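PDB 4Q05: esterase E25 from Uncultured bacterium, which probably hydrolyses carboxylic esters as a dimeric member of the GTSAG-motif subfamily of the bacterial hormone-sensitive lipase family. Local coordinates for residues T61-P74 / G251-A265. Residues are numbered along the deposited sequence; the frame is centred on the assembly and turned at random.
Sequences TPTPVPTINLNLVP and GIDRNLVTYDGFLEA
Pro66 and Asn69 of the short helix 66-71 lie on the loop around Val257 and Leu256, in a contact that joins this N-terminal helix, probably part of the cap as in other hormone-sensitive lipases, to the connection between strands 229-235 and 294-299 that leads into helix 262-271. Two hydrogen bonds pin the helix down. Asn69 ND2 donates to Leu256 O at 2.9 Å; Leu256 O lies in the plane of the Asn69 amide, whereas ND2 stands above the plane of the Leu256 carbonyl. The backbone N of Thr258 takes the opposite face of that same oxygen, which is therefore gripped by two donors. Asn69 O, near the helix C-terminus, accepts from Phe262 N at 2.8 Å (N-H...O angle 152°) and a CA-H...O contact from Gly261, the N-cap of helix 262-271. With no side chain on Gly261, the two backbones come close, Gly261 CA lying 4.1 Å from Leu70 CA. With CG1 anti to its backbone N (chi1 -173°), Val257 brings that methyl to 3.5 Å from Pro66 CA and against the prolyl ring. Leu70 turns its CD1 back to touch Thr258 CG2 and Asp260 CB, each at 3.7 Å. Past the helix, Leu72 runs beside Phe262, CG to CD1 3.9 Å, while Leu72 O sits at the edge of the ring, in its plane. Before the helix, a water donates to both Pro64 O and Gly251 O, and Arg254 NH1 makes a weak bond to Thr61 OG1, which also bonds Ile57 O; the main partner of the guanidinium is Asp334, in a salt bridge. Trp37 of the second subunit packs on Pro64 and Arg254, placing this end at the dimer interface, whereas Pro74, Phe262 and Ala265 pack against helix 77-88.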
loop_
_atom_site.group_PDB
_atom_site.type_symbol
_atom_site.label_atom_id
_atom_site.label_comp_id
_atom_site.label_asym_id
_atom_site.label_seq_id
_atom_site.Cartn_x
_atom_site.Cartn_y
_atom_site.Cartn_z
ATOM N N THR A 61 19.017 -12.412 -6.617
ATOM C CA THR A 61 18.048 -13.486 -6.457
ATOM C C THR A 61 17.733 -14.049 -7.834
ATOM O O THR A 61 17.468 -13.291 -8.765
ATOM C CB THR A 61 16.751 -12.976 -5.767
ATOM O OG1 THR A 61 17.056 -12.523 -4.440
ATOM C CG2 THR A 61 15.707 -14.080 -5.687
ATOM N N PRO A 62 17.782 -15.380 -7.985
ATOM C CA PRO A 62 17.412 -15.933 -9.292
ATOM C C PRO A 62 15.914 -15.832 -9.493
ATOM O O PRO A 62 15.176 -15.817 -8.503
ATOM C CB PRO A 62 17.799 -17.413 -9.175
ATOM C CG PRO A 62 18.714 -17.497 -7.996
ATOM C CD PRO A 62 18.261 -16.418 -7.061
ATOM N N THR A 63 15.472 -15.770 -10.745
ATOM C CA THR A 63 14.056 -15.842 -11.061
ATOM C C THR A 63 13.400 -16.908 -10.194
ATOM O O THR A 63 13.839 -18.057 -10.183
ATOM C CB THR A 63 13.835 -16.202 -12.537
ATOM O OG1 THR A 63 14.475 -15.227 -13.373
ATOM C CG2 THR A 63 12.350 -16.251 -12.853
ATOM N N PRO A 64 12.360 -16.531 -9.442
ATOM C CA PRO A 64 11.703 -17.545 -8.606
ATOM C C PRO A 64 11.229 -18.716 -9.464
ATOM O O PRO A 64 10.852 -18.516 -10.620
ATOM C CB PRO A 64 10.517 -16.790 -7.998
ATOM C CG PRO A 64 10.969 -15.330 -7.984
ATOM C CD PRO A 64 11.782 -15.186 -9.262
ATOM N N VAL A 65 11.273 -19.923 -8.913
ATOM C CA VAL A 65 10.894 -21.121 -9.657
ATOM C C VAL A 65 9.672 -21.785 -9.023
ATOM O O VAL A 65 9.785 -22.433 -7.986
ATOM C CB VAL A 65 12.052 -22.137 -9.695
ATOM C CG1 VAL A 65 11.671 -23.333 -10.553
ATOM C CG2 VAL A 65 13.316 -21.479 -10.218
ATOM N N PRO A 66 8.493 -21.616 -9.643
ATOM C CA PRO A 66 7.242 -22.073 -9.022
ATOM C C PRO A 66 7.052 -23.589 -8.976
ATOM O O PRO A 66 6.083 -24.043 -8.360
ATOM C CB PRO A 66 6.155 -21.424 -9.894
ATOM C CG PRO A 66 6.847 -20.253 -10.554
ATOM C CD PRO A 66 8.242 -20.751 -10.808
ATOM N N THR A 67 7.947 -24.352 -9.602
ATOM C CA THR A 67 7.812 -25.812 -9.622
ATOM C C THR A 67 8.216 -26.491 -8.306
ATOM O O THR A 67 7.646 -27.515 -7.936
ATOM C CB THR A 67 8.578 -26.464 -10.809
ATOM O OG1 THR A 67 9.981 -26.173 -10.719
ATOM C CG2 THR A 67 8.035 -25.964 -12.138
ATOM N N ILE A 68 9.195 -25.927 -7.605
ATOM C CA ILE A 68 9.578 -26.449 -6.298
ATOM C C ILE A 68 8.390 -26.483 -5.336
ATOM O O ILE A 68 8.012 -27.547 -4.827
ATOM C CB ILE A 68 10.676 -25.594 -5.653
ATOM C CG1 ILE A 68 11.886 -25.497 -6.590
ATOM C CG2 ILE A 68 11.049 -26.160 -4.273
ATOM C CD1 ILE A 68 12.930 -24.481 -6.163
ATOM N N ASN A 69 7.803 -25.316 -5.081
ATOM C CA ASN A 69 6.665 -25.245 -4.168
ATOM C C ASN A 69 5.441 -25.961 -4.717
ATOM O O ASN A 69 4.606 -26.444 -3.957
ATOM C CB ASN A 69 6.357 -23.798 -3.761
ATOM C CG ASN A 69 7.234 -23.334 -2.613
ATOM O OD1 ASN A 69 8.050 -24.103 -2.098
ATOM N ND2 ASN A 69 7.073 -22.083 -2.204
ATOM N N LEU A 70 5.364 -26.043 -6.043
ATOM C CA LEU A 70 4.300 -26.776 -6.721
ATOM C C LEU A 70 4.423 -28.276 -6.484
ATOM O O LEU A 70 3.427 -28.997 -6.492
ATOM C CB LEU A 70 4.349 -26.511 -8.224
ATOM C CG LEU A 70 3.100 -25.909 -8.859
ATOM C CD1 LEU A 70 2.931 -24.467 -8.407
ATOM C CD2 LEU A 70 3.182 -25.994 -10.385
ATOM N N ASN A 71 5.653 -28.740 -6.282
ATOM C CA ASN A 71 5.912 -30.161 -6.113
ATOM C C ASN A 71 6.098 -30.583 -4.658
ATOM O O ASN A 71 6.154 -31.778 -4.357
ATOM C CB ASN A 71 7.119 -30.592 -6.945
ATOM C CG ASN A 71 6.845 -30.537 -8.439
ATOM O OD1 ASN A 71 5.688 -30.521 -8.879
ATOM N ND2 ASN A 71 7.913 -30.516 -9.228
ATOM N N LEU A 72 6.183 -29.605 -3.757
ATOM C CA LEU A 72 6.324 -29.897 -2.335
ATOM C C LEU A 72 4.936 -30.008 -1.711
ATOM O O LEU A 72 4.385 -29.037 -1.182
ATOM C CB LEU A 72 7.158 -28.826 -1.632
ATOM C CG LEU A 72 7.582 -29.177 -0.208
ATOM C CD1 LEU A 72 8.228 -30.559 -0.159
ATOM C CD2 LEU A 72 8.530 -28.115 0.329
ATOM N N VAL A 73 4.361 -31.200 -1.795
ATOM C CA VAL A 73 3.009 -31.395 -1.317
ATOM C C VAL A 73 2.973 -32.621 -0.419
ATOM O O VAL A 73 2.595 -33.700 -0.852
ATOM C CB VAL A 73 2.015 -31.526 -2.491
ATOM C CG1 VAL A 73 0.592 -31.672 -1.973
ATOM C CG2 VAL A 73 2.130 -30.307 -3.410
ATOM N N PRO A 74 3.387 -32.446 0.843
ATOM C CA PRO A 74 3.333 -33.525 1.830
ATOM C C PRO A 74 1.898 -34.007 1.990
ATOM O O PRO A 74 0.960 -33.206 1.991
ATOM C CB PRO A 74 3.796 -32.846 3.128
ATOM C CG PRO A 74 4.500 -31.582 2.692
ATOM C CD PRO A 74 3.825 -31.164 1.429
ATOM N N GLY A 251 5.016 -16.223 -8.868
ATOM C CA GLY A 251 6.320 -16.254 -9.508
ATOM C C GLY A 251 7.136 -14.988 -9.283
ATOM O O GLY A 251 8.272 -14.886 -9.748
ATOM N N ILE A 252 6.567 -14.016 -8.572
ATOM C CA ILE A 252 7.249 -12.744 -8.328
ATOM C C ILE A 252 7.674 -12.579 -6.869
ATOM O O ILE A 252 8.606 -11.845 -6.559
ATOM C CB ILE A 252 6.379 -11.549 -8.807
ATOM C CG1 ILE A 252 6.314 -11.556 -10.337
ATOM C CG2 ILE A 252 6.936 -10.217 -8.298
ATOM C CD1 ILE A 252 5.314 -10.587 -10.933
ATOM N N ASP A 253 6.995 -13.287 -5.971
ATOM C CA ASP A 253 7.392 -13.287 -4.577
ATOM C C ASP A 253 8.484 -14.353 -4.424
ATOM O O ASP A 253 8.210 -15.536 -4.535
ATOM C CB ASP A 253 6.180 -13.608 -3.697
ATOM C CG ASP A 253 6.501 -13.572 -2.219
ATOM O OD1 ASP A 253 7.449 -14.273 -1.782
ATOM O OD2 ASP A 253 5.806 -12.831 -1.498
ATOM N N ARG A 254 9.714 -13.932 -4.169
ATOM C CA ARG A 254 10.850 -14.861 -4.176
ATOM C C ARG A 254 10.807 -15.836 -3.007
ATOM O O ARG A 254 11.539 -16.826 -2.993
ATOM C CB ARG A 254 12.168 -14.095 -4.148
ATOM C CG ARG A 254 12.433 -13.420 -2.812
ATOM C CD ARG A 254 13.462 -12.311 -2.908
ATOM N NE ARG A 254 13.759 -11.845 -1.562
ATOM C CZ ARG A 254 14.930 -11.985 -0.952
ATOM N NH1 ARG A 254 15.952 -12.537 -1.594
ATOM N NH2 ARG A 254 15.076 -11.554 0.296
ATOM N N ASN A 255 9.951 -15.558 -2.027
ATOM C CA ASN A 255 9.893 -16.383 -0.838
ATOM C C ASN A 255 8.757 -17.396 -0.841
ATOM O O ASN A 255 9.003 -18.591 -0.692
ATOM C CB ASN A 255 9.875 -15.518 0.423
ATOM C CG ASN A 255 11.035 -14.541 0.458
ATOM O OD1 ASN A 255 10.861 -13.343 0.694
ATOM N ND2 ASN A 255 12.228 -15.046 0.183
ATOM N N LEU A 256 7.522 -16.928 -1.001
ATOM C CA LEU A 256 6.385 -17.829 -1.106
ATOM C C LEU A 256 6.263 -18.404 -2.519
ATOM O O LEU A 256 5.809 -19.543 -2.703
ATOM C CB LEU A 256 5.092 -17.114 -0.714
ATOM C CG LEU A 256 4.977 -16.684 0.750
ATOM C CD1 LEU A 256 3.647 -15.972 1.010
ATOM C CD2 LEU A 256 5.128 -17.905 1.651
ATOM N N VAL A 257 6.691 -17.611 -3.498
ATOM C CA VAL A 257 6.632 -17.961 -4.923
ATOM C C VAL A 257 5.221 -18.156 -5.484
ATOM O O VAL A 257 4.840 -17.501 -6.449
ATOM C CB VAL A 257 7.479 -19.215 -5.276
ATOM C CG1 VAL A 257 7.513 -19.399 -6.771
ATOM C CG2 VAL A 257 8.902 -19.095 -4.746
ATOM N N THR A 258 4.464 -19.080 -4.904
ATOM C CA THR A 258 3.131 -19.387 -5.395
ATOM C C THR A 258 2.265 -19.947 -4.275
ATOM O O THR A 258 2.767 -20.537 -3.319
ATOM C CB THR A 258 3.179 -20.393 -6.576
ATOM O OG1 THR A 258 1.862 -20.615 -7.081
ATOM C CG2 THR A 258 3.767 -21.729 -6.133
ATOM N N TYR A 259 0.960 -19.742 -4.392
ATOM C CA TYR A 259 0.004 -20.300 -3.461
ATOM C C TYR A 259 -0.109 -21.804 -3.685
ATOM O O TYR A 259 -0.281 -22.566 -2.734
ATOM C CB TYR A 259 -1.350 -19.654 -3.699
ATOM C CG TYR A 259 -2.469 -20.171 -2.830
ATOM C CD1 TYR A 259 -2.752 -19.571 -1.611
ATOM C CD2 TYR A 259 -3.263 -21.234 -3.240
ATOM C CE1 TYR A 259 -3.790 -20.028 -0.811
ATOM C CE2 TYR A 259 -4.302 -21.703 -2.450
ATOM C CZ TYR A 259 -4.557 -21.096 -1.234
ATOM O OH TYR A 259 -5.588 -21.541 -0.438
ATOM N N ASP A 260 -0.008 -22.221 -4.945
ATOM C CA ASP A 260 -0.262 -23.610 -5.327
ATOM C C ASP A 260 0.815 -24.532 -4.797
ATOM O O ASP A 260 1.973 -24.150 -4.716
ATOM C CB ASP A 260 -0.323 -23.770 -6.847
ATOM C CG ASP A 260 -1.317 -22.822 -7.504
ATOM O OD1 ASP A 260 -2.356 -22.486 -6.884
ATOM O OD2 ASP A 260 -1.047 -22.420 -8.655
ATOM N N GLY A 261 0.425 -25.757 -4.464
ATOM C CA GLY A 261 1.358 -26.728 -3.931
ATOM C C GLY A 261 1.487 -26.592 -2.425
ATOM O O GLY A 261 0.515 -26.767 -1.681
ATOM N N PHE A 262 2.695 -26.269 -1.978
ATOM C CA PHE A 262 2.999 -26.255 -0.556
ATOM C C PHE A 262 2.099 -25.345 0.273
ATOM O O PHE A 262 1.536 -25.767 1.292
ATOM C CB PHE A 262 4.460 -25.891 -0.306
ATOM C CG PHE A 262 4.809 -25.866 1.143
ATOM C CD1 PHE A 262 5.037 -27.045 1.829
ATOM C CD2 PHE A 262 4.848 -24.673 1.839
ATOM C CE1 PHE A 262 5.334 -27.034 3.181
ATOM C CE2 PHE A 262 5.140 -24.656 3.192
ATOM C CZ PHE A 262 5.385 -25.848 3.864
ATOM N N LEU A 263 1.968 -24.092 -0.146
ATOM C CA LEU A 263 1.253 -23.129 0.681
ATOM C C LEU A 263 -0.182 -23.582 0.865
ATOM O O LEU A 263 -0.684 -23.606 1.977
ATOM C CB LEU A 263 1.306 -21.727 0.073
ATOM C CG LEU A 263 0.594 -20.651 0.886
ATOM C CD1 LEU A 263 1.079 -20.675 2.343
ATOM C CD2 LEU A 263 0.779 -19.256 0.259
ATOM N N GLU A 264 -0.836 -23.972 -0.222
ATOM C CA GLU A 264 -2.202 -24.459 -0.092
ATOM C C GLU A 264 -2.275 -25.677 0.836
ATOM O O GLU A 264 -3.179 -25.791 1.659
ATOM C CB GLU A 264 -2.822 -24.791 -1.458
ATOM C CG GLU A 264 -4.208 -25.397 -1.286
ATOM C CD GLU A 264 -4.966 -25.607 -2.584
ATOM O OE1 GLU A 264 -4.381 -25.415 -3.672
ATOM O OE2 GLU A 264 -6.163 -25.966 -2.499
ATOM N N ALA A 265 -1.315 -26.583 0.698
ATOM C CA ALA A 265 -1.280 -27.775 1.537
ATOM C C ALA A 265 -1.153 -27.372 2.998
ATOM O O ALA A 265 -1.852 -27.911 3.863
ATOM C CB ALA A 265 -0.128 -28.681 1.128
HETATM O O HOH W 1 9.157 -16.748 -11.554
#